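Local coordinates for protein hyaluronoglucosaminidase (Apis mellifera, PDB 1FCQ) that hydrolyses hyaluronan as a family 56 glycosidase of bee venom, where it is a major allergen, at residues E34-L39 and E318-E323. Residues are numbered along the deposited sequence; the frame is centred on the assembly and turned at random.
Sequences EKYGIL and EYLNNE
Asn321 OD1 takes a very short hydrogen bond from the phenol of Tyr36 (OH to OD1 2.5 Å) and a second, longer one from a water 3.1 Å from OD1. That water in turn accepts from Lys35 NZ at 2.9 Å, so the lysine reaches the helix indirectly. The phenol oxygen is itself gripped twice, since another water donates both to Tyr36 OH (2.7 Å) and to the backbone carbonyl Asn321 O, tying the tyrosine to the helix backbone as well as to the amide. Both OD1 and this second water lie at the edge of the ring, near its plane, while the amide plane is turned 44° from that of the ring. One face of the ring is covered by Lys35 CB of its own loop. With CG anti to the backbone N (chi1 172°), Leu320 brings its branch point obliquely against the ring, CG to Tyr36 CE1 4.1 Å. The other end of the amide is held too, Asn321 ND2 donating to Glu31 OE1. The contact thus fastens the loop after helix 31-34 to helix 310-328 at the periphery of the TIM barrel, where Leu320 also packs on Val32 of helix 31-34 and Trp15 of strand 12-16.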
loop_
_atom_site.group_PDB
_atom_site.type_symbol
_atom_site.label_atom_id
_atom_site.label_comp_id
_atom_site.label_asym_id
_atom_site.label_seq_id
_atom_site.Cartn_x
_atom_site.Cartn_y
_atom_site.Cartn_z
ATOM N N GLU A 34 -0.185 -12.581 -22.183
ATOM C CA GLU A 34 0.094 -13.024 -23.555
ATOM C C GLU A 34 0.282 -11.892 -24.546
ATOM O O GLU A 34 1.061 -12.050 -25.497
ATOM C CB GLU A 34 -0.986 -13.992 -24.029
ATOM C CG GLU A 34 -1.109 -15.232 -23.163
ATOM C CD GLU A 34 -2.091 -16.257 -23.700
ATOM O OE1 GLU A 34 -2.889 -15.914 -24.598
ATOM O OE2 GLU A 34 -2.069 -17.407 -23.209
ATOM N N LYS A 35 -0.416 -10.774 -24.360
ATOM C CA LYS A 35 -0.266 -9.667 -25.296
ATOM C C LYS A 35 0.490 -8.479 -24.727
ATOM O O LYS A 35 1.237 -7.798 -25.432
ATOM C CB LYS A 35 -1.638 -9.198 -25.803
ATOM C CG LYS A 35 -2.430 -10.257 -26.544
ATOM C CD LYS A 35 -3.685 -9.676 -27.181
ATOM C CE LYS A 35 -4.436 -10.738 -27.974
ATOM N NZ LYS A 35 -5.673 -10.176 -28.587
ATOM N N TYR A 36 0.291 -8.186 -23.437
ATOM C CA TYR A 36 0.837 -6.965 -22.860
ATOM C C TYR A 36 2.105 -7.102 -22.055
ATOM O O TYR A 36 2.602 -6.094 -21.556
ATOM C CB TYR A 36 -0.305 -6.278 -22.072
ATOM C CG TYR A 36 -1.509 -6.057 -22.980
ATOM C CD1 TYR A 36 -2.755 -6.546 -22.653
ATOM C CD2 TYR A 36 -1.351 -5.421 -24.211
ATOM C CE1 TYR A 36 -3.853 -6.374 -23.480
ATOM C CE2 TYR A 36 -2.449 -5.239 -25.035
ATOM C CZ TYR A 36 -3.676 -5.726 -24.688
ATOM O OH TYR A 36 -4.750 -5.536 -25.528
ATOM N N GLY A 37 2.567 -8.328 -21.857
ATOM C CA GLY A 37 3.832 -8.576 -21.184
ATOM C C GLY A 37 3.804 -8.321 -19.687
ATOM O O GLY A 37 4.856 -8.117 -19.076
ATOM N N ILE A 38 2.602 -8.342 -19.122
ATOM C CA ILE A 38 2.468 -8.116 -17.674
ATOM C C ILE A 38 2.608 -9.454 -16.964
ATOM O O ILE A 38 2.141 -10.491 -17.455
ATOM C CB ILE A 38 1.090 -7.497 -17.387
ATOM C CG1 ILE A 38 1.003 -6.115 -18.045
ATOM C CG2 ILE A 38 0.832 -7.409 -15.886
ATOM C CD1 ILE A 38 -0.435 -5.630 -18.233
ATOM N N LEU A 39 3.320 -9.436 -15.828
ATOM C CA LEU A 39 3.475 -10.658 -15.040
ATOM C C LEU A 39 2.137 -10.997 -14.397
ATOM O O LEU A 39 1.477 -10.146 -13.768
ATOM C CB LEU A 39 4.551 -10.482 -13.964
ATOM C CG LEU A 39 5.951 -10.167 -14.516
ATOM C CD1 LEU A 39 6.929 -10.029 -13.351
ATOM C CD2 LEU A 39 6.430 -11.223 -15.491
ATOM N N GLU A 318 -12.629 -4.333 -22.072
ATOM C CA GLU A 318 -12.586 -3.376 -23.176
ATOM C C GLU A 318 -11.569 -2.280 -22.886
ATOM O O GLU A 318 -10.744 -1.918 -23.729
ATOM C CB GLU A 318 -13.973 -2.777 -23.313
ATOM C CG GLU A 318 -14.323 -1.977 -24.535
ATOM C CD GLU A 318 -15.839 -1.722 -24.581
ATOM O OE1 GLU A 318 -16.203 -0.597 -24.199
ATOM O OE2 GLU A 318 -16.597 -2.631 -24.971
ATOM N N TYR A 319 -11.574 -1.762 -21.648
ATOM C CA TYR A 319 -10.614 -0.712 -21.281
ATOM C C TYR A 319 -9.191 -1.229 -21.366
ATOM O O TYR A 319 -8.247 -0.565 -21.829
ATOM C CB TYR A 319 -10.904 -0.185 -19.874
ATOM C CG TYR A 319 -9.907 0.850 -19.398
ATOM C CD1 TYR A 319 -9.841 2.123 -19.936
ATOM C CD2 TYR A 319 -9.028 0.540 -18.358
ATOM C CE1 TYR A 319 -8.929 3.062 -19.483
ATOM C CE2 TYR A 319 -8.123 1.466 -17.902
ATOM C CZ TYR A 319 -8.059 2.717 -18.463
ATOM O OH TYR A 319 -7.166 3.644 -17.987
ATOM N N LEU A 320 -8.960 -2.450 -20.871
ATOM C CA LEU A 320 -7.659 -3.089 -20.954
ATOM C C LEU A 320 -7.154 -3.201 -22.397
ATOM O O LEU A 320 -6.001 -2.915 -22.679
ATOM C CB LEU A 320 -7.685 -4.488 -20.320
ATOM C CG LEU A 320 -6.446 -5.364 -20.488
ATOM C CD1 LEU A 320 -5.235 -4.699 -19.816
ATOM C CD2 LEU A 320 -6.635 -6.763 -19.919
ATOM N N ASN A 321 -8.026 -3.610 -23.309
ATOM C CA ASN A 321 -7.617 -3.803 -24.704
ATOM C C ASN A 321 -7.580 -2.493 -25.473
ATOM O O ASN A 321 -6.716 -2.351 -26.346
ATOM C CB ASN A 321 -8.499 -4.902 -25.298
ATOM C CG ASN A 321 -8.052 -6.256 -24.743
ATOM O OD1 ASN A 321 -6.886 -6.628 -24.877
ATOM N ND2 ASN A 321 -8.942 -7.002 -24.111
ATOM N N ASN A 322 -8.432 -1.551 -25.125
ATOM C CA ASN A 322 -8.470 -0.255 -25.779
ATOM C C ASN A 322 -7.303 0.630 -25.350
ATOM O O ASN A 322 -6.711 1.355 -26.151
ATOM C CB ASN A 322 -9.757 0.511 -25.449
ATOM C CG ASN A 322 -11.052 0.072 -26.101
ATOM O OD1 ASN A 322 -11.037 -0.745 -27.003
ATOM N ND2 ASN A 322 -12.189 0.608 -25.675
ATOM N N GLU A 323 -7.053 0.712 -24.027
ATOM C CA GLU A 323 -6.106 1.671 -23.496
ATOM C C GLU A 323 -5.045 1.186 -22.514
ATOM O O GLU A 323 -3.879 1.497 -22.756
ATOM C CB GLU A 323 -6.897 2.776 -22.762
ATOM C CG GLU A 323 -7.954 3.520 -23.575
ATOM C CD GLU A 323 -7.350 4.294 -24.732
ATOM O OE1 GLU A 323 -6.146 4.617 -24.689
ATOM O OE2 GLU A 323 -8.072 4.598 -25.708
HETATM O O HOH W 1 -7.272 -9.244 -26.406
HETATM O O HOH W 2 -5.387 -4.332 -27.892
#